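PDB 5EJR: myosin-I heavy chain from Dictyostelium discoideum, which moves along actin as an ATP-driven motor and acts in early phagocytosis and adhesion, the part here being its C-terminal MyTH4-FERM tail unit. Local coordinates for residues F68-M73 / I94-E99; Q110-T115 / M149-S154; D301-I306 / H311-D316; Q376-N379 / V385-S388; N457-Q462 / Q487-D492. One frame throughout, in Å; residues are numbered along the deposited sequence.

Contact 1: residues F68-M73 / I94-E99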
# COMPACT_ATOMS: atom_id res chain seq x y z
N PHE A 68 15.31 -17.75 14.68
CA PHE A 68 16.39 -18.50 14.06
C PHE A 68 15.87 -19.51 13.07
O PHE A 68 16.33 -19.51 11.93
CB PHE A 68 17.31 -19.16 15.09
CG PHE A 68 18.61 -19.61 14.47
CD1 PHE A 68 19.65 -18.72 14.29
CD2 PHE A 68 18.78 -20.93 14.06
CE1 PHE A 68 20.85 -19.13 13.71
CE2 PHE A 68 19.97 -21.34 13.47
CZ PHE A 68 21.00 -20.44 13.31
N SER A 69 14.86 -20.31 13.47
CA SER A 69 14.25 -21.30 12.59
C SER A 69 13.60 -20.63 11.35
O SER A 69 13.60 -21.24 10.29
CB SER A 69 13.26 -22.19 13.34
OG SER A 69 12.08 -21.50 13.73
N GLU A 70 13.12 -19.37 11.49
CA GLU A 70 12.52 -18.62 10.38
C GLU A 70 13.61 -18.17 9.40
O GLU A 70 13.41 -18.27 8.18
CB GLU A 70 11.66 -17.45 10.90
CG GLU A 70 10.38 -17.95 11.55
CD GLU A 70 9.39 -16.93 12.06
OE1 GLU A 70 9.71 -15.72 12.06
OE2 GLU A 70 8.30 -17.36 12.51
N ILE A 71 14.77 -17.72 9.92
CA ILE A 71 15.94 -17.34 9.12
C ILE A 71 16.36 -18.57 8.28
O ILE A 71 16.52 -18.47 7.06
CB ILE A 71 17.07 -16.78 10.02
CG1 ILE A 71 16.67 -15.38 10.54
CG2 ILE A 71 18.42 -16.74 9.29
CD1 ILE A 71 17.70 -14.61 11.38
N MET A 72 16.41 -19.75 8.93
CA MET A 72 16.72 -21.05 8.31
C MET A 72 15.73 -21.40 7.20
O MET A 72 16.14 -21.92 6.17
CB MET A 72 16.78 -22.15 9.38
CG MET A 72 17.98 -22.03 10.30
SD MET A 72 18.19 -23.48 11.39
CE MET A 72 18.38 -24.79 10.17
N MET A 73 14.45 -21.08 7.39
CA MET A 73 13.38 -21.29 6.41
C MET A 73 13.59 -20.37 5.21
O MET A 73 13.38 -20.79 4.08
CB MET A 73 12.02 -20.98 7.04
CG MET A 73 11.52 -22.04 7.96
SD MET A 73 10.18 -21.45 9.01
CE MET A 73 8.88 -21.73 8.00
N ILE A 94 11.11 -9.56 9.89
CA ILE A 94 11.24 -8.11 9.96
C ILE A 94 10.21 -7.54 10.93
O ILE A 94 10.55 -6.64 11.70
CB ILE A 94 11.27 -7.45 8.55
CG1 ILE A 94 12.71 -7.57 7.95
CG2 ILE A 94 10.83 -5.98 8.57
CD1 ILE A 94 12.71 -7.84 6.55
N SER A 95 9.00 -8.13 10.97
CA SER A 95 7.95 -7.71 11.92
C SER A 95 8.47 -7.88 13.35
O SER A 95 8.41 -6.94 14.15
CB SER A 95 6.66 -8.50 11.70
OG SER A 95 5.74 -8.29 12.76
N ARG A 96 9.08 -9.07 13.64
CA ARG A 96 9.68 -9.35 14.95
C ARG A 96 10.73 -8.29 15.30
O ARG A 96 10.72 -7.78 16.42
CB ARG A 96 10.25 -10.78 15.00
CG ARG A 96 10.77 -11.23 16.38
CD ARG A 96 11.22 -12.67 16.38
NE ARG A 96 10.14 -13.62 16.06
CZ ARG A 96 9.98 -14.21 14.88
NH1 ARG A 96 10.81 -13.95 13.87
NH2 ARG A 96 8.97 -15.05 14.69
N GLY A 97 11.57 -7.92 14.33
CA GLY A 97 12.58 -6.89 14.52
C GLY A 97 12.04 -5.50 14.76
O GLY A 97 12.56 -4.77 15.60
N ILE A 98 10.98 -5.12 14.01
CA ILE A 98 10.28 -3.82 14.13
C ILE A 98 9.71 -3.64 15.56
O ILE A 98 10.04 -2.66 16.23
CB ILE A 98 9.16 -3.66 13.03
CG1 ILE A 98 9.76 -3.35 11.64
CG2 ILE A 98 8.11 -2.61 13.43
CD1 ILE A 98 8.78 -3.50 10.47
N GLU A 99 8.87 -4.60 16.01
CA GLU A 99 8.18 -4.52 17.30
C GLU A 99 9.03 -4.94 18.52
O GLU A 99 8.81 -4.41 19.61
CB GLU A 99 6.82 -5.24 17.28
CG GLU A 99 6.86 -6.73 16.98
CD GLU A 99 5.84 -7.21 15.96
OE1 GLU A 99 5.52 -6.43 15.02
OE2 GLU A 99 5.42 -8.38 16.05
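Glu70 and Arg96 form a salt bridge between two helices of the MyTH4 domain, helix 58-75 and helix 86-99. The guanidinium group comes end-on and spends two nitrogens on a single oxygen: NH1 and NH2 of Arg96 each lie 2.8 Å from OE1 of Glu70, with moderately bent N-H...O angles, both near 145°. OE1 sits in the guanidinium plane, at its edge. The converse does not hold, because both nitrogens reach OE1 from the same face of the carboxylate, well above its plane, and the two flat groups are turned 56° against each other. The grip is therefore a forked one on one oxygen, unlike the side-by-side pairing in which each nitrogen takes its own oxygen. Arg96 gets there with CG anti to its backbone N (chi1 -174°) and a bend at chi3, while Glu70 extends straight beyond CG. The second shell steadies both partners. Asn67, one turn before Glu70 on the same helix, accepts from NH1 of Arg96 through OD1, and Ser92 on the other helix bonds to OE1 of Glu70. The Glu70 side chain also packs on Val89 and Ile93 of the facing helix. Replacing Arg96 by an alanine would remove both donors and is likely to leave the Glu70 carboxylate without its countercharge, with Ser92 as its remaining polar partner, and Asn67 OD1 without that donor. OE2 of Glu70 comes within 3.2 Å of NH2 of Arg96, a close approach that is not a hydrogen bond.

Contact 2: residues Q110-T115 / M149-S154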
# COMPACT_ATOMS: atom_id res chain seq x y z
N GLN A 110 22.29 -13.48 13.98
CA GLN A 110 21.81 -14.79 13.49
C GLN A 110 21.90 -14.90 11.98
O GLN A 110 22.20 -15.98 11.47
CB GLN A 110 20.35 -15.07 13.88
CG GLN A 110 20.10 -15.38 15.35
CD GLN A 110 18.64 -15.69 15.63
OE1 GLN A 110 17.76 -15.61 14.75
NE2 GLN A 110 18.35 -16.11 16.85
N ALA A 111 21.56 -13.79 11.26
CA ALA A 111 21.56 -13.77 9.80
C ALA A 111 23.00 -13.89 9.32
O ALA A 111 23.27 -14.74 8.48
CB ALA A 111 20.91 -12.48 9.29
N TYR A 112 23.90 -13.07 9.89
CA TYR A 112 25.32 -13.06 9.54
C TYR A 112 26.01 -14.41 9.81
O TYR A 112 26.67 -14.94 8.92
CB TYR A 112 26.08 -11.91 10.21
CG TYR A 112 27.54 -11.94 9.81
CD1 TYR A 112 27.94 -11.49 8.55
CD2 TYR A 112 28.49 -12.56 10.62
CE1 TYR A 112 29.27 -11.61 8.13
CE2 TYR A 112 29.82 -12.68 10.21
CZ TYR A 112 30.20 -12.21 8.97
OH TYR A 112 31.51 -12.33 8.57
N ARG A 113 25.85 -14.96 11.03
CA ARG A 113 26.41 -16.26 11.43
C ARG A 113 26.07 -17.32 10.37
O ARG A 113 26.93 -18.11 9.98
CB ARG A 113 25.87 -16.68 12.81
CG ARG A 113 25.92 -18.17 13.10
CD ARG A 113 24.81 -18.58 14.05
NE ARG A 113 24.62 -20.03 14.10
CZ ARG A 113 25.14 -20.81 15.04
NH1 ARG A 113 25.92 -20.30 15.99
NH2 ARG A 113 24.88 -22.11 15.04
N GLN A 114 24.83 -17.30 9.88
CA GLN A 114 24.41 -18.31 8.92
C GLN A 114 25.00 -18.11 7.50
O GLN A 114 24.95 -19.03 6.69
CB GLN A 114 22.89 -18.43 8.92
CG GLN A 114 22.34 -19.10 10.20
CD GLN A 114 22.72 -20.56 10.33
OE1 GLN A 114 23.74 -20.93 10.92
NE2 GLN A 114 21.92 -21.43 9.75
N THR A 115 25.65 -16.96 7.24
CA THR A 115 26.33 -16.69 5.96
C THR A 115 27.82 -17.08 6.02
O THR A 115 28.45 -17.24 4.98
CB THR A 115 26.23 -15.20 5.56
OG1 THR A 115 27.14 -14.42 6.34
CG2 THR A 115 24.83 -14.64 5.63
N MET A 149 29.55 -3.43 10.31
CA MET A 149 29.86 -2.88 8.99
C MET A 149 31.27 -3.27 8.57
O MET A 149 31.46 -3.77 7.45
CB MET A 149 29.67 -1.35 8.96
CG MET A 149 28.24 -0.94 8.75
SD MET A 149 28.09 0.77 8.18
CE MET A 149 28.31 1.64 9.69
N GLU A 150 32.25 -3.10 9.49
CA GLU A 150 33.66 -3.48 9.29
C GLU A 150 33.80 -4.96 8.94
O GLU A 150 34.63 -5.31 8.10
CB GLU A 150 34.51 -3.13 10.53
CG GLU A 150 34.68 -1.64 10.79
CD GLU A 150 35.27 -0.79 9.67
OE1 GLU A 150 36.14 -1.29 8.93
OE2 GLU A 150 34.87 0.39 9.56
N GLN A 151 32.96 -5.81 9.53
CA GLN A 151 32.91 -7.24 9.25
C GLN A 151 32.40 -7.47 7.82
O GLN A 151 33.02 -8.24 7.10
CB GLN A 151 32.02 -7.97 10.27
CG GLN A 151 32.05 -9.50 10.15
CD GLN A 151 33.28 -10.19 10.69
OE1 GLN A 151 34.21 -9.58 11.24
NE2 GLN A 151 33.31 -11.52 10.57
N LEU A 152 31.29 -6.80 7.42
CA LEU A 152 30.75 -6.91 6.06
C LEU A 152 31.80 -6.46 5.04
O LEU A 152 32.01 -7.16 4.05
CB LEU A 152 29.46 -6.07 5.89
CG LEU A 152 28.21 -6.48 6.67
CD1 LEU A 152 27.05 -5.58 6.30
CD2 LEU A 152 27.82 -7.94 6.42
N MET A 153 32.50 -5.33 5.34
CA MET A 153 33.59 -4.75 4.56
C MET A 153 34.71 -5.80 4.38
O MET A 153 35.24 -5.93 3.28
CB MET A 153 34.14 -3.50 5.25
CG MET A 153 33.29 -2.24 5.06
SD MET A 153 34.03 -0.81 5.92
CE MET A 153 32.74 0.41 5.70
N SER A 154 35.04 -6.57 5.46
CA SER A 154 36.06 -7.63 5.44
C SER A 154 35.61 -8.82 4.59
O SER A 154 36.41 -9.41 3.85
CB SER A 154 36.39 -8.11 6.85
OG SER A 154 37.19 -7.14 7.52
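Tyr112 reaches from helix 104-113 to Gln151 and Leu152 on helix 142-159, a buried helix-helix contact within the MyTH4 domain. Its polar part is one hydrogen bond, in which NE2 of Gln151 donates to OH of Tyr112 over 2.8 Å at an N-H...O angle of 150°. The hydroxyl lies somewhat out of the amide plane, and ring and amide stand nearly perpendicular, 80° apart. Gln151 bends at chi2 (76°), which carries its amide back to the phenol oxygen.

Apolar contacts accompany that bond. CG of Gln151 lies 3.5 Å from CZ of Tyr112, so the methylene packs obliquely against the end of the ring that bears the hydroxyl. Nearer the tyrosine backbone, CD2 of Leu152 approaches CD1 of Tyr112 at 4.1 Å, the two side chains running past each other in opposite directions. Leu152 continues into the core against Phe128, Ile174 and Leu177.

A weak bond from Arg155 also reaches the phenol oxygen. With the amide donating and an arginine close by, the hydroxyl serves as an acceptor toward helix 142-159, which is likely to fix the tyrosine's position while its ring carbons pack on Leu152 and the Gln151 methylene.

Contact 3: residues D301-I306 / H311-D316. With EDO (1,2-ethanediol), chain B.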
# COMPACT_ATOMS: atom_id res chain seq x y z
N ASP A 301 -14.61 22.00 -7.86
CA ASP A 301 -15.51 22.88 -8.61
C ASP A 301 -16.97 22.53 -8.39
O ASP A 301 -17.27 21.40 -8.01
CB ASP A 301 -15.11 22.92 -10.09
CG ASP A 301 -13.65 23.32 -10.25
OD1 ASP A 301 -13.23 24.31 -9.61
OD2 ASP A 301 -12.89 22.55 -10.88
N ASP A 302 -17.87 23.50 -8.53
CA ASP A 302 -19.30 23.28 -8.28
C ASP A 302 -19.96 22.61 -9.49
O ASP A 302 -20.14 23.25 -10.51
CB ASP A 302 -20.00 24.60 -7.89
CG ASP A 302 -21.47 24.49 -7.44
OD1 ASP A 302 -22.03 23.37 -7.48
OD2 ASP A 302 -22.05 25.53 -7.06
N VAL A 303 -20.33 21.33 -9.36
CA VAL A 303 -21.00 20.57 -10.41
C VAL A 303 -22.33 21.23 -10.86
O VAL A 303 -22.75 21.06 -12.00
CB VAL A 303 -21.15 19.06 -10.02
CG1 VAL A 303 -22.33 18.79 -9.07
CG2 VAL A 303 -21.21 18.18 -11.27
N ASN A 304 -22.99 21.99 -9.99
CA ASN A 304 -24.22 22.69 -10.34
C ASN A 304 -24.01 23.83 -11.32
O ASN A 304 -24.97 24.24 -12.00
CB ASN A 304 -24.96 23.17 -9.08
CG ASN A 304 -25.47 22.00 -8.26
OD1 ASN A 304 -24.98 21.73 -7.17
ND2 ASN A 304 -26.37 21.22 -8.83
N LYS A 305 -22.74 24.31 -11.44
CA LYS A 305 -22.38 25.40 -12.37
C LYS A 305 -21.53 24.91 -13.56
O LYS A 305 -20.96 25.73 -14.29
CB LYS A 305 -21.61 26.51 -11.59
CG LYS A 305 -22.47 27.13 -10.50
CD LYS A 305 -21.75 28.25 -9.78
CE LYS A 305 -22.68 28.95 -8.80
NZ LYS A 305 -21.92 29.82 -7.86
N ILE A 306 -21.38 23.59 -13.72
CA ILE A 306 -20.50 23.02 -14.75
C ILE A 306 -20.75 23.57 -16.20
O ILE A 306 -19.79 23.86 -16.90
CB ILE A 306 -20.53 21.47 -14.71
CG1 ILE A 306 -19.43 20.86 -15.62
CG2 ILE A 306 -21.92 20.90 -14.99
CD1 ILE A 306 -19.26 19.29 -15.51
N HIS A 311 -14.56 25.65 -18.58
CA HIS A 311 -13.09 25.67 -18.53
C HIS A 311 -12.51 25.00 -17.28
O HIS A 311 -11.43 24.42 -17.35
CB HIS A 311 -12.55 27.12 -18.64
CG HIS A 311 -13.14 28.04 -17.63
ND1 HIS A 311 -14.35 28.66 -17.84
CD2 HIS A 311 -12.59 28.52 -16.49
CE1 HIS A 311 -14.52 29.47 -16.81
NE2 HIS A 311 -13.50 29.41 -15.97
N LEU A 312 -13.20 25.08 -16.15
CA LEU A 312 -12.72 24.47 -14.91
C LEU A 312 -12.65 22.95 -15.06
O LEU A 312 -11.90 22.27 -14.35
CB LEU A 312 -13.60 24.86 -13.70
CG LEU A 312 -13.70 26.36 -13.40
CD1 LEU A 312 -14.68 26.62 -12.26
CD2 LEU A 312 -12.25 26.99 -13.09
N TRP A 313 -13.44 22.42 -15.98
CA TRP A 313 -13.51 20.97 -16.18
C TRP A 313 -12.79 20.52 -17.45
O TRP A 313 -12.22 19.45 -17.48
CB TRP A 313 -14.99 20.58 -16.26
CG TRP A 313 -15.76 20.89 -15.02
CD1 TRP A 313 -16.23 22.11 -14.61
CD2 TRP A 313 -16.10 19.97 -13.98
NE1 TRP A 313 -16.86 22.00 -13.40
CE2 TRP A 313 -16.86 20.68 -13.02
CE3 TRP A 313 -15.92 18.58 -13.81
CZ2 TRP A 313 -17.41 20.06 -11.89
CZ3 TRP A 313 -16.45 17.97 -12.68
CH2 TRP A 313 -17.20 18.71 -11.75
N THR A 314 -12.86 21.33 -18.52
CA THR A 314 -12.32 20.92 -19.82
C THR A 314 -10.92 21.46 -20.19
O THR A 314 -10.33 20.90 -21.11
CB THR A 314 -13.32 21.28 -20.91
OG1 THR A 314 -13.38 22.68 -20.94
CG2 THR A 314 -14.72 20.61 -20.70
N ASP A 315 -10.37 22.52 -19.51
CA ASP A 315 -9.02 23.03 -19.85
C ASP A 315 -7.97 21.92 -19.94
O ASP A 315 -7.20 21.89 -20.88
CB ASP A 315 -8.53 24.12 -18.89
CG ASP A 315 -9.10 25.50 -19.21
OD1 ASP A 315 -9.86 25.61 -20.20
OD2 ASP A 315 -8.83 26.44 -18.45
N ASP A 316 -7.97 21.00 -18.98
CA ASP A 316 -7.15 19.81 -19.03
C ASP A 316 -8.07 18.76 -19.65
O ASP A 316 -8.86 18.15 -18.93
CB ASP A 316 -6.66 19.39 -17.64
CG ASP A 316 -5.66 18.25 -17.64
OD1 ASP A 316 -5.65 17.47 -18.61
OD2 ASP A 316 -4.95 18.08 -16.63
C1 EDO B . -19.73 18.70 -6.34
O1 EDO B . -20.11 19.99 -6.75
C2 EDO B . -18.24 18.53 -6.67
O2 EDO B . -18.05 18.87 -8.05
O HOH W 1 -18.19 24.28 -12.07
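Trp313 of the short helix 311-314, in the central helical (F2) lobe of the FERM domain, packs against residues 301-306, which lead through a 3-10 turn toward that helix. The apolar packing centres on the indole. Ile306 lies over one face in a CH-pi contact, its CG1 3.5 Å from the centroid of the five-membered ring and almost on the ring normal, with CD1 3.6 Å from CD2 of Trp313. With chi1 at -170°, the ethyl branch of Ile306 is sent across the indole. At the six-membered ring, CG2 of Val303 approaches CH2 of Trp313 at 4.1 Å. Asp301 lies across Leu312, its OD2 3.7 Å from the leucine CB, a van der Waals contact.

The one polar link between the segments is a water. It lies in the plane of the indole, accepts from NE1 of Trp313 and donates to O of Asp302. Within 301-306, OD1 of Asp302 accepts from N of Asn304, an Asx turn.

An ethanediol, probably from the crystallisation liquor, also meets Lys442. Its O2 donates to O of Asp301 and lies near the plane of the indole, at the edge. The other hydroxyl oxygen, O1, takes a nearly straight bond from N of Val303, 2.9 Å long at an N-H...O angle of 169°.

Contact 4: residues Q376-N379 / V385-S388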
# COMPACT_ATOMS: atom_id res chain seq x y z
N GLN A 376 -29.34 -1.98 -11.96
CA GLN A 376 -30.04 -1.46 -10.78
C GLN A 376 -31.23 -0.54 -11.13
O GLN A 376 -32.30 -0.63 -10.53
CB GLN A 376 -29.03 -0.76 -9.85
CG GLN A 376 -28.00 -1.71 -9.21
CD GLN A 376 -26.75 -2.03 -10.02
OE1 GLN A 376 -26.63 -1.75 -11.23
NE2 GLN A 376 -25.78 -2.66 -9.35
N ILE A 377 -31.06 0.30 -12.16
CA ILE A 377 -32.10 1.21 -12.66
C ILE A 377 -33.02 0.43 -13.64
O ILE A 377 -34.24 0.60 -13.61
CB ILE A 377 -31.38 2.39 -13.40
CG1 ILE A 377 -30.56 3.31 -12.42
CG2 ILE A 377 -32.34 3.20 -14.27
CD1 ILE A 377 -31.31 4.05 -11.44
N LEU A 378 -32.42 -0.32 -14.55
CA LEU A 378 -33.13 -1.11 -15.58
C LEU A 378 -34.21 -2.01 -14.93
O LEU A 378 -35.28 -2.15 -15.50
CB LEU A 378 -32.12 -1.99 -16.37
CG LEU A 378 -32.73 -2.96 -17.44
CD1 LEU A 378 -33.35 -2.19 -18.62
CD2 LEU A 378 -31.65 -3.89 -18.00
N ASN A 379 -33.91 -2.58 -13.75
CA ASN A 379 -34.79 -3.46 -12.99
C ASN A 379 -36.18 -2.92 -12.72
O ASN A 379 -37.12 -3.70 -12.56
CB ASN A 379 -34.13 -3.79 -11.64
CG ASN A 379 -33.07 -4.82 -11.75
OD1 ASN A 379 -32.81 -5.33 -12.85
ND2 ASN A 379 -32.32 -5.05 -10.67
N VAL A 385 -40.26 -0.82 -22.18
CA VAL A 385 -40.78 0.46 -21.67
C VAL A 385 -39.61 1.48 -21.64
O VAL A 385 -39.79 2.64 -21.99
CB VAL A 385 -41.49 0.32 -20.29
CG1 VAL A 385 -41.94 1.68 -19.76
CG2 VAL A 385 -42.67 -0.66 -20.37
N TRP A 386 -38.41 1.04 -21.28
CA TRP A 386 -37.23 1.89 -21.30
C TRP A 386 -36.93 2.38 -22.72
O TRP A 386 -36.69 3.56 -22.91
CB TRP A 386 -36.02 1.16 -20.73
CG TRP A 386 -36.03 1.13 -19.24
CD1 TRP A 386 -36.19 0.03 -18.44
CD2 TRP A 386 -35.79 2.23 -18.37
NE1 TRP A 386 -36.03 0.38 -17.13
CE2 TRP A 386 -35.81 1.73 -17.05
CE3 TRP A 386 -35.52 3.60 -18.57
CZ2 TRP A 386 -35.63 2.55 -15.93
CZ3 TRP A 386 -35.31 4.42 -17.46
CH2 TRP A 386 -35.35 3.89 -16.16
N ILE A 387 -37.01 1.49 -23.72
CA ILE A 387 -36.81 1.86 -25.12
C ILE A 387 -37.75 3.03 -25.50
O ILE A 387 -37.29 4.04 -26.02
CB ILE A 387 -37.01 0.63 -26.05
CG1 ILE A 387 -35.81 -0.32 -25.92
CG2 ILE A 387 -37.23 1.09 -27.51
CD1 ILE A 387 -36.02 -1.81 -26.62
N SER A 388 -39.04 2.87 -25.19
CA SER A 388 -40.07 3.88 -25.45
C SER A 388 -39.77 5.22 -24.71
O SER A 388 -39.90 6.28 -25.31
CB SER A 388 -41.43 3.33 -25.02
OG SER A 388 -42.43 4.24 -25.44
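The indole of Trp386, on helix 383-394, lies against Ile377 and Leu378 on helix 375-378, across the short link between the two helices in the central helical (F2) lobe of the FERM domain. The packed part is at the indole. NE1 of Trp386 donates to O of Leu378 over 3.1 Å, at an N-H...O angle of 146°. The bond is tilted from both the ring plane and the carbonyl plane, and it meets the oxygen well to one side, with a C=O...N angle of 111°. On the benzene side of the indole, CG2 of Ile377 touches CH2 of Trp386 at 3.6 Å, the two side chains crossing at about a right angle. O of Ile377 adds a close approach of 3.3 Å to CZ2 of Trp386. Ser344 and Ser345 of helix 341-355 also pack on the tryptophan.

The looser side is at Leu378, which is partly exposed. There, beside the pyrrole, CD1 of Leu378 meets CD1 of Trp386 at 3.6 Å.

Thus the indole's one N-H is spent on a main-chain oxygen, so a buried tryptophan keeps its polar atom paired while its carbon surface joins the two helices.

Contact 5: residues N457-Q462 / Q487-D492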
# COMPACT_ATOMS: atom_id res chain seq x y z
N ASN A 457 -26.16 12.80 9.07
CA ASN A 457 -25.47 13.89 9.73
C ASN A 457 -24.64 14.70 8.76
O ASN A 457 -24.16 14.16 7.77
CB ASN A 457 -24.57 13.32 10.80
CG ASN A 457 -25.28 12.97 12.06
OD1 ASN A 457 -25.46 13.81 12.95
ND2 ASN A 457 -25.70 11.71 12.17
N PHE A 458 -24.46 16.00 9.05
CA PHE A 458 -23.64 16.88 8.23
C PHE A 458 -23.00 17.96 9.05
O PHE A 458 -23.69 18.68 9.79
CB PHE A 458 -24.41 17.47 7.03
CG PHE A 458 -23.58 18.44 6.22
CD1 PHE A 458 -22.53 17.99 5.43
CD2 PHE A 458 -23.79 19.81 6.32
CE1 PHE A 458 -21.73 18.88 4.72
CE2 PHE A 458 -23.01 20.70 5.58
CZ PHE A 458 -21.99 20.23 4.79
N TRP A 459 -21.69 18.13 8.88
CA TRP A 459 -20.91 19.14 9.57
C TRP A 459 -20.04 19.84 8.53
O TRP A 459 -19.21 19.20 7.88
CB TRP A 459 -20.02 18.47 10.63
CG TRP A 459 -20.74 17.67 11.68
CD1 TRP A 459 -21.26 18.14 12.85
CD2 TRP A 459 -20.97 16.25 11.68
NE1 TRP A 459 -21.80 17.10 13.58
CE2 TRP A 459 -21.65 15.93 12.88
CE3 TRP A 459 -20.65 15.20 10.80
CZ2 TRP A 459 -22.02 14.62 13.22
CZ3 TRP A 459 -21.02 13.90 11.13
CH2 TRP A 459 -21.67 13.62 12.34
N THR A 460 -20.20 21.16 8.39
CA THR A 460 -19.38 21.95 7.48
C THR A 460 -17.96 22.01 8.02
O THR A 460 -17.77 21.84 9.23
CB THR A 460 -19.93 23.38 7.33
OG1 THR A 460 -19.85 24.04 8.58
CG2 THR A 460 -21.34 23.42 6.79
N PHE A 461 -16.98 22.30 7.17
CA PHE A 461 -15.61 22.45 7.63
C PHE A 461 -15.46 23.63 8.60
O PHE A 461 -14.66 23.55 9.54
CB PHE A 461 -14.65 22.58 6.46
CG PHE A 461 -14.46 21.29 5.69
CD1 PHE A 461 -14.05 20.12 6.34
CD2 PHE A 461 -14.66 21.25 4.32
CE1 PHE A 461 -13.86 18.93 5.63
CE2 PHE A 461 -14.45 20.06 3.61
CZ PHE A 461 -14.05 18.92 4.26
N GLN A 462 -16.26 24.71 8.39
CA GLN A 462 -16.27 25.94 9.21
C GLN A 462 -16.61 25.60 10.66
O GLN A 462 -16.03 26.16 11.58
CB GLN A 462 -17.30 26.96 8.67
CG GLN A 462 -17.00 27.52 7.26
CD GLN A 462 -16.97 26.46 6.17
OE1 GLN A 462 -17.92 25.69 5.99
NE2 GLN A 462 -15.85 26.36 5.47
N GLN A 487 -17.32 14.42 18.07
CA GLN A 487 -18.00 13.37 17.29
C GLN A 487 -16.97 12.36 16.85
O GLN A 487 -16.02 12.73 16.16
CB GLN A 487 -18.76 13.94 16.07
CG GLN A 487 -19.81 15.01 16.40
CD GLN A 487 -21.09 14.45 16.95
OE1 GLN A 487 -21.32 13.22 16.98
NE2 GLN A 487 -21.96 15.34 17.37
N THR A 488 -17.20 11.09 17.20
CA THR A 488 -16.27 9.98 16.97
C THR A 488 -16.85 8.88 16.08
O THR A 488 -18.01 8.52 16.23
CB THR A 488 -15.80 9.46 18.35
OG1 THR A 488 -15.24 10.56 19.06
CG2 THR A 488 -14.78 8.34 18.26
N PHE A 489 -16.00 8.33 15.18
CA PHE A 489 -16.40 7.29 14.23
C PHE A 489 -15.39 6.16 14.25
O PHE A 489 -14.18 6.42 14.22
CB PHE A 489 -16.53 7.88 12.82
CG PHE A 489 -17.09 9.28 12.74
CD1 PHE A 489 -18.46 9.49 12.67
CD2 PHE A 489 -16.25 10.39 12.75
CE1 PHE A 489 -18.98 10.79 12.59
CE2 PHE A 489 -16.77 11.68 12.68
CZ PHE A 489 -18.13 11.88 12.58
N THR A 490 -15.87 4.92 14.29
CA THR A 490 -15.00 3.75 14.35
C THR A 490 -14.54 3.38 12.97
O THR A 490 -15.37 3.10 12.11
CB THR A 490 -15.69 2.61 15.14
OG1 THR A 490 -15.94 3.07 16.47
CG2 THR A 490 -14.88 1.31 15.16
N THR A 491 -13.21 3.38 12.77
CA THR A 491 -12.52 3.11 11.50
C THR A 491 -11.03 3.01 11.73
O THR A 491 -10.48 3.82 12.49
CB THR A 491 -12.81 4.24 10.44
OG1 THR A 491 -11.89 4.11 9.35
CG2 THR A 491 -12.69 5.67 11.00
N ASP A 492 -10.35 2.12 10.98
CA ASP A 492 -8.89 2.02 11.06
C ASP A 492 -8.21 2.81 9.93
O ASP A 492 -7.00 2.71 9.76
CB ASP A 492 -8.46 0.54 10.98
CG ASP A 492 -8.84 -0.17 9.68
OD1 ASP A 492 -9.64 0.39 8.90
OD2 ASP A 492 -8.33 -1.30 9.45
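In the PTB-like (PH-fold) lobe of the FERM region, Trp459 on strand 455-460, an outer strand of the four-stranded sheet, reaches toward Gln487 and Phe489 on strand 486-490 of the separate three-stranded sheet. The strands are far apart, with CA atoms of Trp459 and Gln487 10.1 Å from each other, so side chains alone make the contact. The far end of the indole meets the phenyl group: CZ3 of Trp459 lies 3.8 Å from CZ of Phe489, at the edge of the phenyl and near its plane. The ring centroids are 5.8 Å apart and the planes 66° from each other, an oblique pairing. Nearer NE1, the glutamine crosses the indole at about a right angle, with CD of Gln487 3.8 Å from CZ2 of Trp459. A bend at chi2 (-78°) brings its amide against the ring obliquely. A serine in place of Trp459 would probably open a gap between the sheets and leave the edge of Phe489 without its aromatic neighbour. Around them, Val445 and Ile447 of strand 444-448 touch the tryptophan, Ile447 also touches Phe489, and Ile476 of strand 473-477 packs on both Trp459 and Gln487, while nearby Phe461 and Thr491 pack on helix 494-505.

In the fold
The five contacts follow one another along the chain and fall into its two domains, MyTH4 and FERM. Contacts 1 and 2 share the MyTH4 domain; their centres are 17 Å apart and they touch, CZ of Phe68 lying 3.4 Å from CD of Gln114, while helix 86-99 leads on to helix 104-113. Contacts 3, 4 and 5 belong to the FERM region. Contact 3 is 30 Å from contact 4 and 28 Å from contact 5, centre to centre, and none of the three touch. Contacts 2 and 4, 70 Å apart between centres, lie on opposite sides of the chain's centre. The ethanediol of contact 3 reaches Lys442, close in sequence to strand 444-448, which packs against contact 5.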